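Local atomic coordinates of polyguluronate lyase (Corynebacterium sp., PDB entry 1UAI), a protein that probably cleaves the guluronate-rich blocks of alginate by beta-elimination, acting as a poly(alpha-L-guluronate) lyase. Residues A[97-102]-A[160-165]; A[126-131]-A[169-174]. One frame throughout, in Å; residues are numbered along the deposited sequence.

Interaction 1 (A[97-102]-A[160-165])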
ATOM      1  N   MET A  97      -6.677   6.184   8.753  1.00  4.67           N
ATOM      2  CA  MET A  97      -5.313   6.054   8.266  1.00  4.65           C
ATOM      3  C   MET A  97      -5.037   7.299   7.447  1.00  4.94           C
ATOM      4  O   MET A  97      -5.770   7.618   6.506  1.00  5.01           O
ATOM      5  CB  MET A  97      -5.054   4.830   7.382  1.00  4.95           C
ATOM      6  CG  MET A  97      -3.623   4.890   6.803  1.00  5.86           C
ATOM      7  SD  MET A  97      -2.932   3.403   6.057  1.00  5.29           S
ATOM      8  CE  MET A  97      -3.987   3.241   4.619  1.00  5.15           C
ATOM      9  N   VAL A  98      -4.002   8.026   7.847  1.00  4.54           N
ATOM     10  CA  VAL A  98      -3.566   9.211   7.128  1.00  5.74           C
ATOM     11  C   VAL A  98      -2.188   8.855   6.601  1.00  5.44           C
ATOM     12  O   VAL A  98      -1.340   8.358   7.346  1.00  6.34           O
ATOM     13  CB  VAL A  98      -3.425  10.441   8.046  1.00  8.04           C
ATOM     14  CG1 VAL A  98      -2.866  11.618   7.251  1.00 10.26           C
ATOM     15  CG2 VAL A  98      -4.768  10.799   8.650  1.00 10.07           C
ATOM     16  N   PHE A  99      -1.966   9.092   5.318  1.00  6.01           N
ATOM     17  CA  PHE A  99      -0.675   8.782   4.735  1.00  6.04           C
ATOM     18  C   PHE A  99      -0.292   9.816   3.694  1.00  5.70           C
ATOM     19  O   PHE A  99      -1.150  10.491   3.125  1.00  6.22           O
ATOM     20  CB  PHE A  99      -0.704   7.384   4.099  1.00  7.39           C
ATOM     21  CG  PHE A  99      -1.639   7.263   2.924  1.00  6.19           C
ATOM     22  CD1 PHE A  99      -1.195   7.524   1.630  1.00  6.97           C
ATOM     23  CD2 PHE A  99      -2.973   6.907   3.113  1.00  6.59           C
ATOM     24  CE1 PHE A  99      -2.064   7.433   0.545  1.00  6.83           C
ATOM     25  CE2 PHE A  99      -3.848   6.814   2.037  1.00  6.78           C
ATOM     26  CZ  PHE A  99      -3.394   7.078   0.751  1.00  6.49           C
ATOM     27  N   ARG A 100       1.008   9.964   3.485  1.00  5.41           N
ATOM     28  CA  ARG A 100       1.519  10.870   2.470  1.00  5.22           C
ATOM     29  C   ARG A 100       2.437  10.016   1.627  1.00  4.76           C
ATOM     30  O   ARG A 100       3.365   9.396   2.145  1.00  5.47           O
ATOM     31  CB  ARG A 100       2.297  12.029   3.088  1.00  7.43           C
ATOM     32  CG  ARG A 100       1.405  13.038   3.775  1.00  9.59           C
ATOM     33  CD  ARG A 100       2.190  14.206   4.329  1.00 12.70           C
ATOM     34  NE  ARG A 100       1.346  15.034   5.182  1.00 15.92           N
ATOM     35  CZ  ARG A 100       1.786  16.060   5.901  1.00 15.88           C
ATOM     36  NH1 ARG A 100       3.071  16.388   5.868  1.00 18.39           N
ATOM     37  NH2 ARG A 100       0.945  16.749   6.657  1.00 17.70           N
ATOM     38  N   GLU A 101       2.168   9.958   0.329  1.00  4.90           N
ATOM     39  CA  GLU A 101       2.988   9.144  -0.546  1.00  4.73           C
ATOM     40  C   GLU A 101       3.033   9.721  -1.942  1.00  4.89           C
ATOM     41  O   GLU A 101       2.309  10.663  -2.276  1.00  5.08           O
ATOM     42  CB  GLU A 101       2.437   7.713  -0.620  1.00  6.69           C
ATOM     43  CG  GLU A 101       1.079   7.598  -1.311  1.00  7.16           C
ATOM     44  CD  GLU A 101       0.559   6.166  -1.373  1.00  6.31           C
ATOM     45  OE1 GLU A 101       0.987   5.339  -0.538  1.00  6.69           O
ATOM     46  OE2 GLU A 101      -0.290   5.866  -2.242  1.00  6.69           O
ATOM     47  N   ALA A 102       3.911   9.146  -2.750  1.00  4.98           N
ATOM     48  CA  ALA A 102       4.045   9.534  -4.138  1.00  4.95           C
ATOM     49  C   ALA A 102       4.292   8.264  -4.935  1.00  5.11           C
ATOM     50  O   ALA A 102       4.993   7.359  -4.472  1.00  5.31           O
ATOM     51  CB  ALA A 102       5.215  10.497  -4.323  1.00  6.03           C
ATOM     52  N   GLY A 160      -3.385  11.163   1.551  1.00  5.40           N
ATOM     53  CA  GLY A 160      -4.616  10.411   1.448  1.00  5.39           C
ATOM     54  C   GLY A 160      -5.110  10.090   2.841  1.00  5.04           C
ATOM     55  O   GLY A 160      -4.326  10.033   3.792  1.00  4.84           O
ATOM     56  N   LYS A 161      -6.414   9.902   2.975  1.00  5.14           N
ATOM     57  CA  LYS A 161      -6.976   9.559   4.269  1.00  5.20           C
ATOM     58  C   LYS A 161      -8.224   8.709   4.142  1.00  4.82           C
ATOM     59  O   LYS A 161      -9.079   8.962   3.292  1.00  5.63           O
ATOM     60  CB  LYS A 161      -7.318  10.817   5.079  1.00  5.81           C
ATOM     61  CG  LYS A 161      -7.888  10.507   6.466  1.00  8.06           C
ATOM     62  CD  LYS A 161      -8.045  11.746   7.340  1.00 10.50           C
ATOM     63  CE  LYS A 161      -9.117  12.688   6.818  1.00 11.24           C
ATOM     64  NZ  LYS A 161      -9.335  13.835   7.746  1.00 12.79           N
ATOM     65  N   PHE A 162      -8.297   7.681   4.980  1.00  4.89           N
ATOM     66  CA  PHE A 162      -9.459   6.806   5.057  1.00  4.47           C
ATOM     67  C   PHE A 162     -10.025   7.021   6.456  1.00  4.85           C
ATOM     68  O   PHE A 162      -9.274   7.000   7.434  1.00  5.36           O
ATOM     69  CB  PHE A 162      -9.083   5.323   4.997  1.00  5.16           C
ATOM     70  CG  PHE A 162      -8.633   4.829   3.654  1.00  4.98           C
ATOM     71  CD1 PHE A 162      -9.515   4.744   2.583  1.00  5.89           C
ATOM     72  CD2 PHE A 162      -7.339   4.344   3.496  1.00  5.42           C
ATOM     73  CE1 PHE A 162      -9.114   4.172   1.375  1.00  6.37           C
ATOM     74  CE2 PHE A 162      -6.930   3.772   2.296  1.00  6.01           C
ATOM     75  CZ  PHE A 162      -7.818   3.683   1.233  1.00  6.72           C
ATOM     76  N   VAL A 163     -11.331   7.233   6.558  1.00  4.89           N
ATOM     77  CA  VAL A 163     -11.978   7.357   7.861  1.00  5.95           C
ATOM     78  C   VAL A 163     -13.175   6.421   7.791  1.00  5.14           C
ATOM     79  O   VAL A 163     -14.069   6.608   6.964  1.00  5.89           O
ATOM     80  CB  VAL A 163     -12.478   8.787   8.165  1.00  6.03           C
ATOM     81  CG1 VAL A 163     -13.176   8.809   9.522  1.00  7.75           C
ATOM     82  CG2 VAL A 163     -11.315   9.761   8.173  1.00  6.95           C
ATOM     83  N   VAL A 164     -13.171   5.397   8.637  1.00  5.32           N
ATOM     84  CA  VAL A 164     -14.256   4.427   8.659  1.00  5.68           C
ATOM     85  C   VAL A 164     -15.020   4.515   9.970  1.00  5.25           C
ATOM     86  O   VAL A 164     -14.432   4.435  11.051  1.00  5.90           O
ATOM     87  CB  VAL A 164     -13.730   2.981   8.499  1.00  5.64           C
ATOM     88  CG1 VAL A 164     -14.902   2.023   8.326  1.00  6.45           C
ATOM     89  CG2 VAL A 164     -12.783   2.894   7.316  1.00  6.04           C
ATOM     90  N   SER A 165     -16.332   4.691   9.864  1.00  6.10           N
ATOM     91  CA  SER A 165     -17.198   4.774  11.033  1.00  6.49           C
ATOM     92  C   SER A 165     -18.652   4.718  10.584  1.00  6.93           C
ATOM     93  O   SER A 165     -18.976   5.118   9.467  1.00  6.99           O
ATOM     94  CB  SER A 165     -16.942   6.075  11.802  1.00  8.60           C
ATOM     95  OG  SER A 165     -17.281   7.209  11.025  1.00 11.41           O
TER
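The ring of Phe99 lies flat against the backbone of Gly160, its partner on the neighbouring antiparallel strand, in a CH-pi contact: Gly160 CA is 3.9 Å from the centroid of the Phe99 ring, over the face but offset toward the rim. Phe99 chi1 of 65° sets CG between its own backbone N and carbonyl carbon, and this rotation swings the ring across to the next strand, over the bare CA of Gly160, which has no side chain to lie between ring and strand. The backbones of the two residues are joined twice, by Phe99 N to Gly160 O (3.0 Å) and by Gly160 N to Phe99 O (2.8 Å). Met97 and Phe162 form the other hydrogen-bonded pair, and their side chains run side by side in the same direction. Met97 is extended until chi3 (67°), where the chain turns and brings its methyl to the ring edge, Met97 CE lying 3.7 Å from Phe162 CD2 near the ring plane. Between these pairs, on the reverse face of the sheet, the non-hydrogen-bonded residues Val98 and Lys161 also lie alongside each other; Val98 CG2 touches the aliphatic Lys161 CD at 3.7 Å, and the lysine makes a cation-pi contact with Tyr172. Lys161 CA adds a CA-H...O contact of 3.2 Å to Met97 O, the carbonyl that also accepts from Phe162 N. Phe99 and Phe162 turn inward to meet Phe128 of the facing sheet edge-to-face in the core of the jelly-roll beta-sandwich. The chemistry is thus divided by face: sulfur, methyl and rings make a greasy interior, the partly exposed side combines hydrocarbon with charge, and paired N-H and C=O groups satisfy the buried backbone between them.

Interaction 2 (A[126-131]-A[169-174])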
ATOM      1  N   THR A 126     -11.425  -0.877  -0.712  1.00  5.12           N
ATOM      2  CA  THR A 126     -11.236   0.365  -1.451  1.00  5.25           C
ATOM      3  C   THR A 126      -9.750   0.683  -1.382  1.00  4.49           C
ATOM      4  O   THR A 126      -9.126   0.531  -0.330  1.00  5.33           O
ATOM      5  CB  THR A 126     -12.069   1.530  -0.855  1.00  5.49           C
ATOM      6  OG1 THR A 126     -11.731   2.749  -1.526  1.00  5.57           O
ATOM      7  CG2 THR A 126     -11.817   1.682   0.635  1.00  7.11           C
ATOM      8  N   VAL A 127      -9.179   1.096  -2.509  1.00  4.69           N
ATOM      9  CA  VAL A 127      -7.755   1.396  -2.566  1.00  4.70           C
ATOM     10  C   VAL A 127      -7.467   2.621  -3.431  1.00  4.04           C
ATOM     11  O   VAL A 127      -8.321   3.067  -4.202  1.00  4.57           O
ATOM     12  CB  VAL A 127      -6.951   0.192  -3.164  1.00  4.36           C
ATOM     13  CG1 VAL A 127      -7.493  -1.125  -2.635  1.00  5.78           C
ATOM     14  CG2 VAL A 127      -7.017   0.211  -4.685  1.00  6.23           C
ATOM     15  N   PHE A 128      -6.262   3.164  -3.271  1.00  4.56           N
ATOM     16  CA  PHE A 128      -5.786   4.286  -4.078  1.00  3.78           C
ATOM     17  C   PHE A 128      -5.035   3.579  -5.202  1.00  3.93           C
ATOM     18  O   PHE A 128      -4.011   2.925  -4.968  1.00  4.66           O
ATOM     19  CB  PHE A 128      -4.835   5.177  -3.278  1.00  4.60           C
ATOM     20  CG  PHE A 128      -5.532   6.175  -2.388  1.00  4.76           C
ATOM     21  CD1 PHE A 128      -5.506   7.534  -2.694  1.00  5.58           C
ATOM     22  CD2 PHE A 128      -6.199   5.763  -1.238  1.00  4.66           C
ATOM     23  CE1 PHE A 128      -6.134   8.468  -1.870  1.00  6.97           C
ATOM     24  CE2 PHE A 128      -6.831   6.688  -0.406  1.00  5.92           C
ATOM     25  CZ  PHE A 128      -6.796   8.042  -0.724  1.00  6.85           C
ATOM     26  N   ARG A 129      -5.556   3.711  -6.417  1.00  4.51           N
ATOM     27  CA  ARG A 129      -5.008   3.034  -7.581  1.00  4.69           C
ATOM     28  C   ARG A 129      -4.635   3.984  -8.711  1.00  4.07           C
ATOM     29  O   ARG A 129      -5.478   4.735  -9.209  1.00  4.91           O
ATOM     30  CB  ARG A 129      -6.046   2.022  -8.082  1.00  4.81           C
ATOM     31  CG  ARG A 129      -5.654   1.242  -9.326  1.00  6.19           C
ATOM     32  CD  ARG A 129      -6.820   0.395  -9.836  1.00  6.80           C
ATOM     33  NE  ARG A 129      -6.435  -0.394 -11.002  1.00  6.66           N
ATOM     34  CZ  ARG A 129      -6.145  -1.691 -10.972  1.00  6.72           C
ATOM     35  NH1 ARG A 129      -6.207  -2.369  -9.834  1.00  7.61           N
ATOM     36  NH2 ARG A 129      -5.760  -2.308 -12.083  1.00  7.81           N
ATOM     37  N   LEU A 130      -3.372   3.945  -9.122  1.00  4.19           N
ATOM     38  CA  LEU A 130      -2.911   4.787 -10.215  1.00  4.53           C
ATOM     39  C   LEU A 130      -2.789   3.975 -11.500  1.00  4.41           C
ATOM     40  O   LEU A 130      -2.238   2.870 -11.499  1.00  4.97           O
ATOM     41  CB  LEU A 130      -1.543   5.405  -9.897  1.00  4.68           C
ATOM     42  CG  LEU A 130      -0.931   6.280 -11.002  1.00  4.79           C
ATOM     43  CD1 LEU A 130      -1.802   7.513 -11.217  1.00  5.19           C
ATOM     44  CD2 LEU A 130       0.485   6.691 -10.627  1.00  5.27           C
ATOM     45  N   GLU A 131      -3.331   4.523 -12.583  1.00  4.18           N
ATOM     46  CA  GLU A 131      -3.240   3.913 -13.907  1.00  4.56           C
ATOM     47  C   GLU A 131      -2.750   5.042 -14.810  1.00  4.75           C
ATOM     48  O   GLU A 131      -3.519   5.931 -15.173  1.00  5.16           O
ATOM     49  CB  GLU A 131      -4.606   3.402 -14.383  1.00  5.03           C
ATOM     50  CG  GLU A 131      -5.240   2.391 -13.439  1.00  6.13           C
ATOM     51  CD  GLU A 131      -6.421   1.653 -14.048  1.00  6.03           C
ATOM     52  OE1 GLU A 131      -7.009   2.151 -15.032  1.00  7.24           O
ATOM     53  OE2 GLU A 131      -6.772   0.571 -13.533  1.00  7.61           O
ATOM     54  N   ILE A 169     -17.231   4.509   4.672  1.00  6.18           N
ATOM     55  CA  ILE A 169     -15.816   4.789   4.482  1.00  6.13           C
ATOM     56  C   ILE A 169     -15.711   6.115   3.730  1.00  5.91           C
ATOM     57  O   ILE A 169     -16.210   6.237   2.612  1.00  7.58           O
ATOM     58  CB  ILE A 169     -15.117   3.705   3.629  1.00  6.45           C
ATOM     59  CG1 ILE A 169     -15.247   2.332   4.295  1.00  6.62           C
ATOM     60  CG2 ILE A 169     -13.648   4.075   3.437  1.00  6.29           C
ATOM     61  CD1 ILE A 169     -14.732   1.187   3.433  1.00  6.74           C
ATOM     62  N   LYS A 170     -15.088   7.105   4.356  1.00  5.17           N
ATOM     63  CA  LYS A 170     -14.885   8.409   3.733  1.00  5.71           C
ATOM     64  C   LYS A 170     -13.437   8.418   3.256  1.00  5.08           C
ATOM     65  O   LYS A 170     -12.529   8.152   4.043  1.00  5.31           O
ATOM     66  CB  LYS A 170     -15.095   9.527   4.753  1.00  7.70           C
ATOM     67  CG  LYS A 170     -16.495   9.609   5.332  1.00 13.69           C
ATOM     68  CD  LYS A 170     -17.483  10.152   4.321  1.00 17.88           C
ATOM     69  CE  LYS A 170     -18.829  10.438   4.966  1.00 18.12           C
ATOM     70  NZ  LYS A 170     -19.749  11.123   4.017  1.00 16.79           N
ATOM     71  N   VAL A 171     -13.223   8.716   1.978  1.00  4.72           N
ATOM     72  CA  VAL A 171     -11.876   8.731   1.415  1.00  5.23           C
ATOM     73  C   VAL A 171     -11.520  10.138   0.945  1.00  5.01           C
ATOM     74  O   VAL A 171     -12.252  10.742   0.160  1.00  5.60           O
ATOM     75  CB  VAL A 171     -11.762   7.746   0.232  1.00  5.05           C
ATOM     76  CG1 VAL A 171     -10.304   7.566  -0.151  1.00  6.31           C
ATOM     77  CG2 VAL A 171     -12.389   6.410   0.606  1.00  6.16           C
ATOM     78  N   TYR A 172     -10.388  10.642   1.428  1.00  5.08           N
ATOM     79  CA  TYR A 172      -9.925  11.992   1.116  1.00  5.25           C
ATOM     80  C   TYR A 172      -8.608  12.023   0.349  1.00  5.17           C
ATOM     81  O   TYR A 172      -7.760  11.145   0.506  1.00  5.41           O
ATOM     82  CB  TYR A 172      -9.725  12.782   2.413  1.00  5.79           C
ATOM     83  CG  TYR A 172     -10.945  12.864   3.294  1.00  6.34           C
ATOM     84  CD1 TYR A 172     -11.763  13.991   3.279  1.00  7.67           C
ATOM     85  CD2 TYR A 172     -11.287  11.811   4.141  1.00  6.39           C
ATOM     86  CE1 TYR A 172     -12.894  14.069   4.086  1.00  9.20           C
ATOM     87  CE2 TYR A 172     -12.414  11.877   4.952  1.00  7.84           C
ATOM     88  CZ  TYR A 172     -13.213  13.009   4.919  1.00  8.71           C
ATOM     89  OH  TYR A 172     -14.338  13.078   5.706  1.00 10.68           O
ATOM     90  N   TYR A 173      -8.450  13.066  -0.461  1.00  5.29           N
ATOM     91  CA  TYR A 173      -7.245  13.306  -1.250  1.00  5.50           C
ATOM     92  C   TYR A 173      -6.928  14.782  -1.024  1.00  5.67           C
ATOM     93  O   TYR A 173      -7.727  15.659  -1.371  1.00  6.07           O
ATOM     94  CB  TYR A 173      -7.515  13.038  -2.729  1.00  5.91           C
ATOM     95  CG  TYR A 173      -6.404  13.453  -3.669  1.00  6.73           C
ATOM     96  CD1 TYR A 173      -5.262  12.670  -3.836  1.00  6.95           C
ATOM     97  CD2 TYR A 173      -6.522  14.615  -4.430  1.00  8.03           C
ATOM     98  CE1 TYR A 173      -4.269  13.033  -4.752  1.00  8.33           C
ATOM     99  CE2 TYR A 173      -5.542  14.986  -5.342  1.00  8.89           C
ATOM    100  CZ  TYR A 173      -4.421  14.190  -5.502  1.00  8.44           C
ATOM    101  OH  TYR A 173      -3.473  14.538  -6.438  1.00 10.91           O
ATOM    102  N   ASN A 174      -5.769  15.046  -0.431  1.00  6.34           N
ATOM    103  CA  ASN A 174      -5.346  16.401  -0.107  1.00  7.57           C
ATOM    104  C   ASN A 174      -6.435  17.189   0.618  1.00  8.28           C
ATOM    105  O   ASN A 174      -6.694  18.357   0.316  1.00  9.70           O
ATOM    106  CB  ASN A 174      -4.872  17.142  -1.362  1.00  8.49           C
ATOM    107  CG  ASN A 174      -3.542  16.616  -1.868  1.00  7.07           C
ATOM    108  OD1 ASN A 174      -2.764  16.042  -1.102  1.00  7.65           O
ATOM    109  ND2 ASN A 174      -3.266  16.819  -3.151  1.00  8.79           N
TER
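Ile169 opens the contact by meeting Thr126 tip to tip across the interior of the beta-sandwich, Ile169 CD1 standing 4.1 Å from Thr126 CG2. The threonine offers its methyl here, while its OG1, anti to the backbone N (chi1 174°), bonds to Thr138 O within its own sheet. Two residues on, Val171 again points at the opposing strand and runs alongside Phe128, the two side chains pointing opposite ways. Its CG1 is the touching branch, 3.6 Å from Phe128 CZ and as close to CE2, approaching the ring obliquely. The side chain of Tyr172 starts off away from the opposing strand, and the residue contributes its backbone: Tyr172 O lies 3.5 Å from Phe128 CZ, near the ring plane, so the carbonyl faces the slightly positive C-H edge of the ring. No hydrogen bond crosses between the segments; their axes approach to 9.7 Å and run 24° from parallel, the spacing of packed sheets rather than paired strands. Around this layer, Ile137 of strand 134-139 touches Thr126, Phe128 and Val171, and Phe162 of strand 158-165 touches Thr126 and Val171, while strands 112-119 and 134-139 flank 124-131 in its sheet and strands 158-165 and 176-182 flank 168-173 in the other.

From the N terminus, strand 95-105 comes first, then 124-131, then the consecutive strands 158-165 and 168-173. Interaction 1 closes a loop of 57 residues by pairing 97-102 with 160-165 inside one sheet; interaction 2 closes one of 37 by packing 126-131 of the other sheet against 169-174. The segments alternate, so the two closures cross rather than nest. Strands 158-165 and 168-173 are sheet neighbours, joined by probable hydrogen bonds from Lys170 N to Val163 O and from Tyr172 N to Lys161 O, both 2.8 Å. The ring of Phe128 is common to both contacts and joins them into one core between the sheets.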